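Local coordinates for acyl-CoA dehydrogenase (Mycobacterium thermoresistibile, PDB 3PFD), which probably catalyses the FAD-dependent oxidation of saturated acyl-CoA to 2,3-dehydroacyl-CoA, passing the electrons to an acceptor, at residues Gln268-Ala273 with Glu364-Asp369; Ala276-Arg281 with Pro287-Gln292; Gly353-Gly356 with Asp360-Val363. One frame throughout, in Å; residues are numbered along the deposited sequence.

Interaction 1 of 3, residues Gln268-Ala273 with Glu364-Asp369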
loop_
_atom_site.group_PDB
_atom_site.type_symbol
_atom_site.label_atom_id
_atom_site.label_comp_id
_atom_site.label_asym_id
_atom_site.label_seq_id
_atom_site.Cartn_x
_atom_site.Cartn_y
_atom_site.Cartn_z
ATOM N N GLN C 268 -4.813 -18.128 5.264
ATOM C CA GLN C 268 -5.956 -18.921 4.802
ATOM C C GLN C 268 -6.957 -19.137 5.940
ATOM O O GLN C 268 -8.175 -18.962 5.752
ATOM C CB GLN C 268 -5.505 -20.288 4.250
ATOM C CG GLN C 268 -6.691 -21.124 3.710
ATOM C CD GLN C 268 -7.309 -20.484 2.449
ATOM O OE1 GLN C 268 -6.602 -20.203 1.501
ATOM N NE2 GLN C 268 -8.625 -20.286 2.443
ATOM N N GLY C 269 -6.431 -19.478 7.120
ATOM C CA GLY C 269 -7.245 -19.726 8.291
ATOM C C GLY C 269 -7.925 -18.449 8.752
ATOM O O GLY C 269 -9.104 -18.485 9.150
ATOM N N ALA C 270 -7.206 -17.325 8.697
ATOM C CA ALA C 270 -7.790 -16.019 9.054
ATOM C C ALA C 270 -8.908 -15.658 8.071
ATOM O O ALA C 270 -10.013 -15.288 8.479
ATOM C CB ALA C 270 -6.720 -14.908 9.083
ATOM N N LEU C 271 -8.624 -15.785 6.775
ATOM C CA LEU C 271 -9.659 -15.587 5.739
ATOM C C LEU C 271 -10.864 -16.533 5.917
ATOM O O LEU C 271 -12.008 -16.091 5.825
ATOM C CB LEU C 271 -9.076 -15.763 4.330
ATOM C CG LEU C 271 -10.101 -15.845 3.182
ATOM C CD1 LEU C 271 -10.762 -14.453 3.007
ATOM C CD2 LEU C 271 -9.467 -16.314 1.874
ATOM N N ASP C 272 -10.624 -17.831 6.131
ATOM C CA ASP C 272 -11.746 -18.766 6.371
ATOM C C ASP C 272 -12.617 -18.313 7.543
ATOM O O ASP C 272 -13.859 -18.347 7.457
ATOM C CB ASP C 272 -11.265 -20.174 6.684
ATOM C CG ASP C 272 -10.556 -20.832 5.524
ATOM O OD1 ASP C 272 -10.661 -20.364 4.378
ATOM O OD2 ASP C 272 -9.852 -21.821 5.791
ATOM N N ALA C 273 -11.975 -17.923 8.648
ATOM C CA ALA C 273 -12.712 -17.453 9.830
ATOM C C ALA C 273 -13.529 -16.188 9.491
ATOM O O ALA C 273 -14.703 -16.107 9.859
ATOM C CB ALA C 273 -11.737 -17.203 11.054
ATOM N N GLU C 364 -7.154 -12.809 16.346
ATOM C CA GLU C 364 -6.215 -12.095 17.204
ATOM C C GLU C 364 -4.869 -12.903 17.341
ATOM O O GLU C 364 -3.764 -12.377 17.140
ATOM C CB GLU C 364 -7.013 -11.995 18.516
ATOM C CG GLU C 364 -6.494 -11.441 19.710
ATOM C CD GLU C 364 -5.544 -12.321 20.427
ATOM O OE1 GLU C 364 -5.853 -13.491 20.813
ATOM O OE2 GLU C 364 -4.480 -11.768 20.653
ATOM N N ARG C 365 -4.965 -14.190 17.665
ATOM C CA ARG C 365 -3.761 -15.037 17.709
ATOM C C ARG C 365 -3.076 -15.156 16.341
ATOM O O ARG C 365 -1.845 -15.043 16.215
ATOM C CB ARG C 365 -4.097 -16.426 18.258
ATOM C CG ARG C 365 -2.915 -17.368 18.252
ATOM C CD ARG C 365 -3.365 -18.807 18.506
ATOM N NE ARG C 365 -3.994 -19.480 17.362
ATOM C CZ ARG C 365 -5.255 -19.929 17.342
ATOM N NH1 ARG C 365 -6.083 -19.714 18.367
ATOM N NH2 ARG C 365 -5.713 -20.566 16.269
ATOM N N MET C 366 -3.885 -15.371 15.316
ATOM C CA MET C 366 -3.384 -15.425 13.951
ATOM C C MET C 366 -2.557 -14.192 13.525
ATOM O O MET C 366 -1.534 -14.313 12.837
ATOM C CB MET C 366 -4.538 -15.659 12.993
ATOM C CG MET C 366 -5.141 -17.092 13.100
ATOM S SD MET C 366 -6.711 -17.138 12.221
ATOM C CE MET C 366 -7.253 -18.802 12.544
ATOM N N MET C 367 -2.988 -13.023 13.975
ATOM C CA MET C 367 -2.329 -11.771 13.626
ATOM C C MET C 367 -0.979 -11.727 14.325
ATOM O O MET C 367 0.066 -11.420 13.707
ATOM C CB MET C 367 -3.215 -10.581 14.058
ATOM C CG MET C 367 -2.652 -9.232 13.645
ATOM S SD MET C 367 -3.668 -7.866 14.221
ATOM C CE MET C 367 -2.500 -6.511 13.999
ATOM N N ARG C 368 -1.004 -12.049 15.623
ATOM C CA ARG C 368 0.214 -12.103 16.431
ATOM C C ARG C 368 1.241 -13.104 15.859
ATOM O O ARG C 368 2.423 -12.768 15.731
ATOM C CB ARG C 368 -0.113 -12.407 17.892
ATOM C CG ARG C 368 -0.877 -11.254 18.588
ATOM C CD ARG C 368 -1.050 -11.520 20.077
ATOM N NE ARG C 368 -2.108 -12.481 20.377
ATOM C CZ ARG C 368 -1.920 -13.737 20.791
ATOM N NH1 ARG C 368 -0.679 -14.249 20.897
ATOM N NH2 ARG C 368 -2.985 -14.498 21.056
ATOM N N ASP C 369 0.772 -14.297 15.486
ATOM C CA ASP C 369 1.610 -15.315 14.838
ATOM C C ASP C 369 2.141 -14.866 13.475
ATOM O O ASP C 369 3.274 -15.173 13.126
ATOM C CB ASP C 369 0.822 -16.628 14.622
ATOM C CG ASP C 369 0.396 -17.295 15.933
ATOM O OD1 ASP C 369 0.877 -16.882 17.043
ATOM O OD2 ASP C 369 -0.431 -18.241 15.837
#

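Interaction 2 of 3, residues Ala276-Arg281 with Pro287-Gln292. With FDA (dihydroflavine-adenine dinucleotide), chain B.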
loop_
_atom_site.group_PDB
_atom_site.type_symbol
_atom_site.label_atom_id
_atom_site.label_comp_id
_atom_site.label_asym_id
_atom_site.label_seq_id
_atom_site.Cartn_x
_atom_site.Cartn_y
_atom_site.Cartn_z
ATOM N N ALA C 276 -16.622 -17.036 7.218
ATOM C CA ALA C 276 -17.662 -17.615 8.081
ATOM C C ALA C 276 -18.312 -16.570 8.985
ATOM O O ALA C 276 -19.546 -16.492 9.069
ATOM C CB ALA C 276 -17.141 -18.825 8.894
ATOM N N TYR C 277 -17.495 -15.756 9.648
ATOM C CA TYR C 277 -18.039 -14.817 10.626
ATOM C C TYR C 277 -18.851 -13.680 9.980
ATOM O O TYR C 277 -19.919 -13.331 10.490
ATOM C CB TYR C 277 -16.939 -14.238 11.523
ATOM C CG TYR C 277 -17.490 -13.306 12.589
ATOM C CD1 TYR C 277 -17.550 -11.922 12.374
ATOM C CD2 TYR C 277 -18.011 -13.820 13.787
ATOM C CE1 TYR C 277 -18.067 -11.054 13.347
ATOM C CE2 TYR C 277 -18.552 -12.972 14.746
ATOM C CZ TYR C 277 -18.574 -11.594 14.526
ATOM O OH TYR C 277 -19.102 -10.772 15.481
ATOM N N THR C 278 -18.339 -13.083 8.891
ATOM C CA THR C 278 -19.028 -11.937 8.248
ATOM C C THR C 278 -20.378 -12.325 7.616
ATOM O O THR C 278 -21.297 -11.496 7.512
ATOM C CB THR C 278 -18.130 -11.190 7.216
ATOM O OG1 THR C 278 -17.727 -12.087 6.174
ATOM C CG2 THR C 278 -16.871 -10.596 7.912
ATOM N N LYS C 279 -20.510 -13.588 7.228
ATOM C CA LYS C 279 -21.761 -14.107 6.699
ATOM C C LYS C 279 -22.824 -14.248 7.780
ATOM O O LYS C 279 -23.998 -14.024 7.527
ATOM C CB LYS C 279 -21.522 -15.434 5.966
ATOM C CG LYS C 279 -20.859 -15.201 4.610
ATOM C CD LYS C 279 -20.670 -16.513 3.867
ATOM C CE LYS C 279 -22.017 -17.124 3.397
ATOM N NZ LYS C 279 -21.654 -18.310 2.579
ATOM N N GLU C 280 -22.380 -14.559 8.996
ATOM C CA GLU C 280 -23.248 -14.863 10.126
ATOM C C GLU C 280 -23.622 -13.616 10.948
ATOM O O GLU C 280 -24.755 -13.490 11.394
ATOM C CB GLU C 280 -22.564 -15.919 11.040
ATOM N N ARG C 281 -22.654 -12.719 11.159
ATOM C CA ARG C 281 -22.847 -11.483 11.926
ATOM C C ARG C 281 -23.715 -10.446 11.163
ATOM O O ARG C 281 -23.361 -10.017 10.073
ATOM C CB ARG C 281 -21.459 -10.903 12.282
ATOM C CG ARG C 281 -21.454 -9.466 12.815
ATOM C CD ARG C 281 -22.367 -9.340 14.044
ATOM N NE ARG C 281 -22.109 -8.133 14.826
ATOM C CZ ARG C 281 -22.640 -7.916 16.021
ATOM N NH1 ARG C 281 -23.504 -8.797 16.539
ATOM N NH2 ARG C 281 -22.333 -6.817 16.691
ATOM N N PRO C 287 -26.225 -9.355 6.716
ATOM C CA PRO C 287 -24.881 -9.800 7.095
ATOM C C PRO C 287 -23.877 -8.669 6.880
ATOM O O PRO C 287 -24.051 -7.901 5.955
ATOM C CB PRO C 287 -24.605 -10.927 6.090
ATOM C CG PRO C 287 -25.935 -11.515 5.845
ATOM C CD PRO C 287 -26.937 -10.387 5.929
ATOM N N VAL C 288 -22.839 -8.562 7.705
ATOM C CA VAL C 288 -21.804 -7.550 7.416
ATOM C C VAL C 288 -21.069 -7.821 6.086
ATOM O O VAL C 288 -20.574 -6.889 5.431
ATOM C CB VAL C 288 -20.841 -7.250 8.614
ATOM C CG1 VAL C 288 -21.614 -6.603 9.747
ATOM C CG2 VAL C 288 -20.070 -8.495 9.082
ATOM N N SER C 289 -21.074 -9.074 5.648
ATOM C CA SER C 289 -20.498 -9.424 4.358
ATOM C C SER C 289 -21.307 -8.866 3.160
ATOM O O SER C 289 -20.821 -8.860 2.038
ATOM C CB SER C 289 -20.353 -10.943 4.260
ATOM O OG SER C 289 -21.607 -11.581 4.324
ATOM N N ASP C 290 -22.538 -8.411 3.417
ATOM C CA ASP C 290 -23.381 -7.782 2.389
ATOM C C ASP C 290 -22.866 -6.411 1.899
ATOM O O ASP C 290 -23.319 -5.921 0.871
ATOM C CB ASP C 290 -24.815 -7.592 2.898
ATOM C CG ASP C 290 -25.740 -8.682 2.457
ATOM O OD1 ASP C 290 -26.953 -8.409 2.293
ATOM O OD2 ASP C 290 -25.264 -9.825 2.269
ATOM N N ASN C 291 -21.925 -5.817 2.622
ATOM C CA ASN C 291 -21.386 -4.503 2.300
ATOM C C ASN C 291 -20.220 -4.609 1.318
ATOM O O ASN C 291 -19.286 -5.385 1.539
ATOM C CB ASN C 291 -20.933 -3.794 3.574
ATOM C CG ASN C 291 -22.045 -3.669 4.577
ATOM O OD1 ASN C 291 -23.001 -2.970 4.321
ATOM N ND2 ASN C 291 -21.931 -4.348 5.718
ATOM N N GLN C 292 -20.280 -3.830 0.246
ATOM C CA GLN C 292 -19.284 -3.958 -0.805
ATOM C C GLN C 292 -17.837 -3.683 -0.337
ATOM O O GLN C 292 -16.907 -4.318 -0.836
ATOM C CB GLN C 292 -19.656 -3.153 -2.069
ATOM C CG GLN C 292 -18.830 -3.600 -3.300
ATOM C CD GLN C 292 -19.072 -2.779 -4.542
ATOM O OE1 GLN C 292 -18.908 -1.553 -4.527
ATOM N NE2 GLN C 292 -19.474 -3.452 -5.643
HETATM P PA FDA B . -19.672 -5.054 13.961
HETATM O O1A FDA B . -20.530 -3.818 13.960
HETATM O O2A FDA B . -20.265 -6.427 13.962
HETATM O O5B FDA B . -18.673 -4.973 12.701
HETATM C C5B FDA B . -18.011 -6.128 12.200
HETATM C C4B FDA B . -17.285 -5.700 10.933
HETATM O O4B FDA B . -18.281 -5.325 9.958
HETATM C C3B FDA B . -16.377 -4.487 11.124
HETATM O O3B FDA B . -15.284 -4.567 10.225
HETATM C C2B FDA B . -17.211 -3.344 10.576
HETATM O O2B FDA B . -16.415 -2.265 10.099
HETATM C C1B FDA B . -17.994 -4.008 9.452
HETATM N N9A FDA B . -19.224 -3.243 9.119
HETATM C C8A FDA B . -20.317 -3.113 9.902
HETATM N N7A FDA B . -21.212 -2.340 9.260
HETATM C C5A FDA B . -20.699 -1.991 8.046
HETATM C C6A FDA B . -21.165 -1.212 6.974
HETATM N N6A FDA B . -22.403 -0.628 7.017
HETATM N N1A FDA B . -20.357 -1.032 5.884
HETATM C C2A FDA B . -19.138 -1.611 5.829
HETATM N N3A FDA B . -18.681 -2.358 6.852
HETATM C C4A FDA B . -19.432 -2.564 7.968
HETATM N N1 FDA B . -18.462 0.865 23.089
HETATM C C2 FDA B . -19.017 1.584 24.093
HETATM O O2 FDA B . -20.250 1.772 24.138
HETATM N N3 FDA B . -18.245 2.080 25.090
HETATM C C4 FDA B . -16.913 1.911 25.095
HETATM O O4 FDA B . -16.269 2.424 26.031
HETATM C C4X FDA B . -16.297 1.194 24.063
HETATM N N5 FDA B . -15.030 0.767 24.220
HETATM C C5X FDA B . -14.519 -0.239 23.447
HETATM C C6 FDA B . -13.370 -0.919 23.864
HETATM C C7 FDA B . -12.959 -2.093 23.232
HETATM C C7M FDA B . -11.712 -2.785 23.727
HETATM C C8 FDA B . -13.683 -2.611 22.157
HETATM C C8M FDA B . -13.273 -3.906 21.448
HETATM C C9 FDA B . -14.836 -1.940 21.751
HETATM C C9A FDA B . -15.262 -0.766 22.375
HETATM N N10 FDA B . -16.575 -0.281 22.141
HETATM C C10 FDA B . -17.116 0.657 23.056
HETATM C "C1'" FDA B . -17.434 -0.883 21.095
HETATM C "C2'" FDA B . -16.954 -0.588 19.664
HETATM O "O2'" FDA B . -17.319 0.755 19.319
HETATM C "C3'" FDA B . -17.525 -1.616 18.689
HETATM O "O3'" FDA B . -16.705 -2.800 18.735
HETATM C "C4'" FDA B . -17.517 -1.081 17.259
HETATM O "O4'" FDA B . -18.451 -0.002 17.186
HETATM C "C5'" FDA B . -17.845 -2.153 16.226
HETATM O "O5'" FDA B . -19.010 -2.900 16.602
HETATM P P FDA B . -18.922 -4.502 16.673
HETATM O O1P FDA B . -17.755 -4.892 17.520
HETATM O O2P FDA B . -20.326 -5.012 17.030
HETATM O O3P FDA B . -18.576 -4.937 15.156
#

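Interaction 3 of 3, residues Gly353-Gly356 with Asp360-Val363. With FDA (dihydroflavine-adenine dinucleotide), chain B.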
loop_
_atom_site.group_PDB
_atom_site.type_symbol
_atom_site.label_atom_id
_atom_site.label_comp_id
_atom_site.label_asym_id
_atom_site.label_seq_id
_atom_site.Cartn_x
_atom_site.Cartn_y
_atom_site.Cartn_z
ATOM N N GLY C 353 -14.665 -7.022 13.947
ATOM C CA GLY C 353 -14.969 -5.865 14.781
ATOM C C GLY C 353 -14.431 -6.105 16.181
ATOM O O GLY C 353 -13.350 -6.641 16.335
ATOM N N GLY C 354 -15.196 -5.732 17.203
ATOM C CA GLY C 354 -14.714 -5.873 18.593
ATOM C C GLY C 354 -14.356 -7.300 18.985
ATOM O O GLY C 354 -13.326 -7.551 19.640
ATOM N N TYR C 355 -15.178 -8.264 18.578
ATOM C CA TYR C 355 -14.877 -9.674 18.860
ATOM C C TYR C 355 -13.505 -10.093 18.305
ATOM O O TYR C 355 -12.806 -10.920 18.912
ATOM C CB TYR C 355 -15.974 -10.604 18.354
ATOM C CG TYR C 355 -16.909 -11.057 19.447
ATOM C CD1 TYR C 355 -18.291 -11.010 19.277
ATOM C CD2 TYR C 355 -16.412 -11.531 20.650
ATOM C CE1 TYR C 355 -19.149 -11.418 20.281
ATOM C CE2 TYR C 355 -17.254 -11.946 21.656
ATOM C CZ TYR C 355 -18.625 -11.880 21.471
ATOM O OH TYR C 355 -19.465 -12.289 22.476
ATOM N N GLY C 356 -13.094 -9.495 17.196
ATOM C CA GLY C 356 -11.795 -9.858 16.597
ATOM C C GLY C 356 -10.633 -9.464 17.507
ATOM O O GLY C 356 -9.550 -10.076 17.453
ATOM N N ASP C 360 -11.638 -14.644 22.447
ATOM C CA ASP C 360 -12.784 -15.519 22.191
ATOM C C ASP C 360 -12.777 -16.055 20.771
ATOM O O ASP C 360 -13.365 -17.099 20.503
ATOM C CB ASP C 360 -14.088 -14.784 22.404
ATOM C CG ASP C 360 -14.254 -14.261 23.809
ATOM O OD1 ASP C 360 -13.262 -14.040 24.545
ATOM O OD2 ASP C 360 -15.423 -14.041 24.171
ATOM N N PHE C 361 -12.127 -15.340 19.858
ATOM C CA PHE C 361 -11.969 -15.819 18.500
ATOM C C PHE C 361 -10.470 -15.972 18.169
ATOM O O PHE C 361 -9.634 -15.402 18.878
ATOM C CB PHE C 361 -12.735 -14.912 17.527
ATOM C CG PHE C 361 -14.226 -15.065 17.640
ATOM C CD1 PHE C 361 -14.874 -16.094 16.961
ATOM C CD2 PHE C 361 -14.960 -14.244 18.480
ATOM C CE1 PHE C 361 -16.262 -16.270 17.080
ATOM C CE2 PHE C 361 -16.343 -14.401 18.614
ATOM C CZ PHE C 361 -16.995 -15.411 17.921
ATOM N N PRO C 362 -10.128 -16.774 17.141
ATOM C CA PRO C 362 -8.713 -17.080 16.845
ATOM C C PRO C 362 -7.941 -16.019 16.043
ATOM O O PRO C 362 -6.716 -16.100 15.949
ATOM C CB PRO C 362 -8.809 -18.372 16.009
ATOM C CG PRO C 362 -10.124 -18.273 15.310
ATOM C CD PRO C 362 -11.045 -17.488 16.224
ATOM N N VAL C 363 -8.632 -15.055 15.447
ATOM C CA VAL C 363 -7.977 -14.137 14.484
ATOM C C VAL C 363 -6.905 -13.230 15.123
ATOM O O VAL C 363 -5.911 -12.942 14.537
ATOM C CB VAL C 363 -9.001 -13.324 13.635
ATOM C CG1 VAL C 363 -9.767 -14.244 12.703
ATOM C CG2 VAL C 363 -9.978 -12.486 14.518
HETATM P PA FDA B . -19.672 -5.054 13.961
HETATM O O1A FDA B . -20.530 -3.818 13.960
HETATM O O2A FDA B . -20.265 -6.427 13.962
HETATM O O5B FDA B . -18.673 -4.973 12.701
HETATM C C5B FDA B . -18.011 -6.128 12.200
HETATM C C4B FDA B . -17.285 -5.700 10.933
HETATM O O4B FDA B . -18.281 -5.325 9.958
HETATM C C3B FDA B . -16.377 -4.487 11.124
HETATM O O3B FDA B . -15.284 -4.567 10.225
HETATM C C2B FDA B . -17.211 -3.344 10.576
HETATM O O2B FDA B . -16.415 -2.265 10.099
HETATM C C1B FDA B . -17.994 -4.008 9.452
HETATM N N9A FDA B . -19.224 -3.243 9.119
HETATM C C8A FDA B . -20.317 -3.113 9.902
HETATM N N7A FDA B . -21.212 -2.340 9.260
HETATM C C5A FDA B . -20.699 -1.991 8.046
HETATM C C6A FDA B . -21.165 -1.212 6.974
HETATM N N6A FDA B . -22.403 -0.628 7.017
HETATM N N1A FDA B . -20.357 -1.032 5.884
HETATM C C2A FDA B . -19.138 -1.611 5.829
HETATM N N3A FDA B . -18.681 -2.358 6.852
HETATM C C4A FDA B . -19.432 -2.564 7.968
HETATM N N1 FDA B . -18.462 0.865 23.089
HETATM C C2 FDA B . -19.017 1.584 24.093
HETATM O O2 FDA B . -20.250 1.772 24.138
HETATM N N3 FDA B . -18.245 2.080 25.090
HETATM C C4 FDA B . -16.913 1.911 25.095
HETATM O O4 FDA B . -16.269 2.424 26.031
HETATM C C4X FDA B . -16.297 1.194 24.063
HETATM N N5 FDA B . -15.030 0.767 24.220
HETATM C C5X FDA B . -14.519 -0.239 23.447
HETATM C C6 FDA B . -13.370 -0.919 23.864
HETATM C C7 FDA B . -12.959 -2.093 23.232
HETATM C C7M FDA B . -11.712 -2.785 23.727
HETATM C C8 FDA B . -13.683 -2.611 22.157
HETATM C C8M FDA B . -13.273 -3.906 21.448
HETATM C C9 FDA B . -14.836 -1.940 21.751
HETATM C C9A FDA B . -15.262 -0.766 22.375
HETATM N N10 FDA B . -16.575 -0.281 22.141
HETATM C C10 FDA B . -17.116 0.657 23.056
HETATM C "C1'" FDA B . -17.434 -0.883 21.095
HETATM C "C2'" FDA B . -16.954 -0.588 19.664
HETATM O "O2'" FDA B . -17.319 0.755 19.319
HETATM C "C3'" FDA B . -17.525 -1.616 18.689
HETATM O "O3'" FDA B . -16.705 -2.800 18.735
HETATM C "C4'" FDA B . -17.517 -1.081 17.259
HETATM O "O4'" FDA B . -18.451 -0.002 17.186
HETATM C "C5'" FDA B . -17.845 -2.153 16.226
HETATM O "O5'" FDA B . -19.010 -2.900 16.602
HETATM P P FDA B . -18.922 -4.502 16.673
HETATM O O1P FDA B . -17.755 -4.892 17.520
HETATM O O2P FDA B . -20.326 -5.012 17.030
HETATM O O3P FDA B . -18.576 -4.937 15.156
#

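Interaction 1 of 3, residues Gln268-Ala273 with Glu364-Asp369
Helices 256-280 and 363-373 come closest where Ala270 faces Met366, with 6.6 Å between their CA atoms, a short separation made possible by the small residues on the first helix. The contact is a single thioether laid against a nearly bare helical surface. Met366 starts with CG beside its own backbone N (chi1 -70°) and then runs extended, a shape that carries its sulfur straight across the gap. SD lies 3.5 Å from Ala270 CA and 3.8 Å from Ala270 CB, so the methyl of Ala270 packs beside the sulfur. The terminal CE reaches back to the preceding residue, 3.9 Å from Gly269 C, where the glycine presents only backbone. An unbranched apolar chain suits this buried place, because it can lie flat against the small residues of the facing helix.

Polar groups lie off this line of contact. On the first helix, Gln268 NE2 donates to Asp272 OD1 (2.8 Å) one turn later, on the syn side of the carboxylate, while Asp272 OD2 pairs with Arg92. On the second helix, Arg368 NH2 meets Glu364 OE1 at 3.0 Å almost straight (175°), in its guanidinium plane; NH1 also reaches Asp46. Leu271 turns the other way, onto helix 292-321, and Met367 packs on helix 326-352. The arrangement is plain interhelical packing within the helical bundle of the acyl-CoA dehydrogenase C-terminal domain.

Interaction 2 of 3, residues Ala276-Arg281 with Pro287-Gln292
Val288 N donates to Arg281 O at 2.8 Å, nearly in line with the carbonyl bond (168°), and this bond ties the start of the 3-10 turn to the first residue beyond helix 256-280. One turn back, Thr278 O takes Ser289 N at 3.1 Å, approaching from above the carbonyl plane, and a weak second bond from Ser289 OG at 3.2 Å. The hydroxyl gets there because it sits between its own backbone N and carbonyl carbon (chi1 63°). A small serine fits, its CB against Thr278 OG1, which bonds chiefly to Ala274 O. Pro287, which has no N-H to offer, packs CB against the carbonyl oxygen of Lys279, whose NZ is taken by Leu392 O of the fourth subunit.

The link is a short beta hairpin, strands 282-283 and 286-287, followed by a 3-10 turn into helix 292-321. Hairpin and turn carry residues of the cofactor pocket in the family's C-terminal domain. Arg281 swings its chain, bent at chi2, along the pyrophosphate: NE bonds FDA O2A at 2.7 Å almost straight (169°), and NH2 bonds FDA O2P at 2.7 Å, so both phosphates are gripped by one cation. NH1 turns to Arg141 O of the second subunit. Beta-branched Val288 packs CG2 on Thr278 CB (3.8 Å), the two chains crossing at about a right angle, while its CB and CG1 face the ribose, CB 3.5 Å from FDA O4B. Val288 O accepts both Asn291 N and Asn291 ND2, with ND2 at 2.9 Å. That bond, with Arg286 NH2 on Asn291 OD1, steadies an amide resting against the adenine.

Interaction 3 of 3, residues Gly353-Gly356 with Asp360-Val363
Phe361 turns an edge of its ring onto a face of Tyr355, a T-shaped pair with centroids 5.1 Å apart and planes at 73°. Its CE2 does the touching, 3.5 Å from Tyr355 CG and toward the rim of the tyrosine ring, so the overlap is offset to the CB side. Phe361 holds CG beside its backbone N (chi1 -71°), an ordinary staggered choice that aims the ring back across the turn. The tyrosine is deposited in two conformers, so the pairing and its off-staggered first torsion hold for one of them, and any strain is doubtful. At the tyrosine's ring edge, Asp360 OD2 stands 3.8 Å from Tyr355 CE2, close to the ring plane. An acidic oxygen is probably welcome there, facing the slightly positive rim of the aromatic C-H groups.

The turn belongs to the glycine-rich signature of acyl-CoA dehydrogenases, here Gly353, Gly354, Tyr355 and Gly356, which follows helix 326-352 and meets the flavin dinucleotide's pyrophosphate. Gly353 ends that helix with positive phi (65°), a backbone state easy for a residue lacking CB, and its CA comes 3.7 Å from FDA O3P. Gly354 N then donates to FDA O1P at 2.7 Å. With no side chains in the way, both glycines let the cofactor lie directly against the backbone. Gly353 O accepts Gly356 N, tightening the 3-10 turn.

Further along, Val363 places CG2 between its backbone N and carbonyl carbon, and that methyl packs on the glycine's bare CA, 3.8 Å from Gly356 CA. Val363 also packs on Ala348, Val349 and Phe352 of helix 326-352. Phe361 meets the ring of Phe352, while Trp169 of the second subunit makes another edge-to-face pair with Tyr355.

All three contacts belong to the C-terminal domain, but their chemistry changes with depth. Interaction 1 is fully buried and apolar, whereas interactions 2 and 3, both partly buried, lie beside the cofactor. Interactions 1 and 2 share helix 256-280, which gives a packing surface and then leads into the phosphate-binding Arg281. Interaction 3 leads directly into the second helix of interaction 1, and Ala273 CB touches Val363 CG1 at 3.9 Å between them. Backbone hydrogen bonds close interaction 2, aromatic packing dominates interaction 3, and each sends groups to the same pyrophosphate. Tyr277 of interaction 2 and Tyr355 of interaction 3 also touch, joining the two cofactor-binding turns.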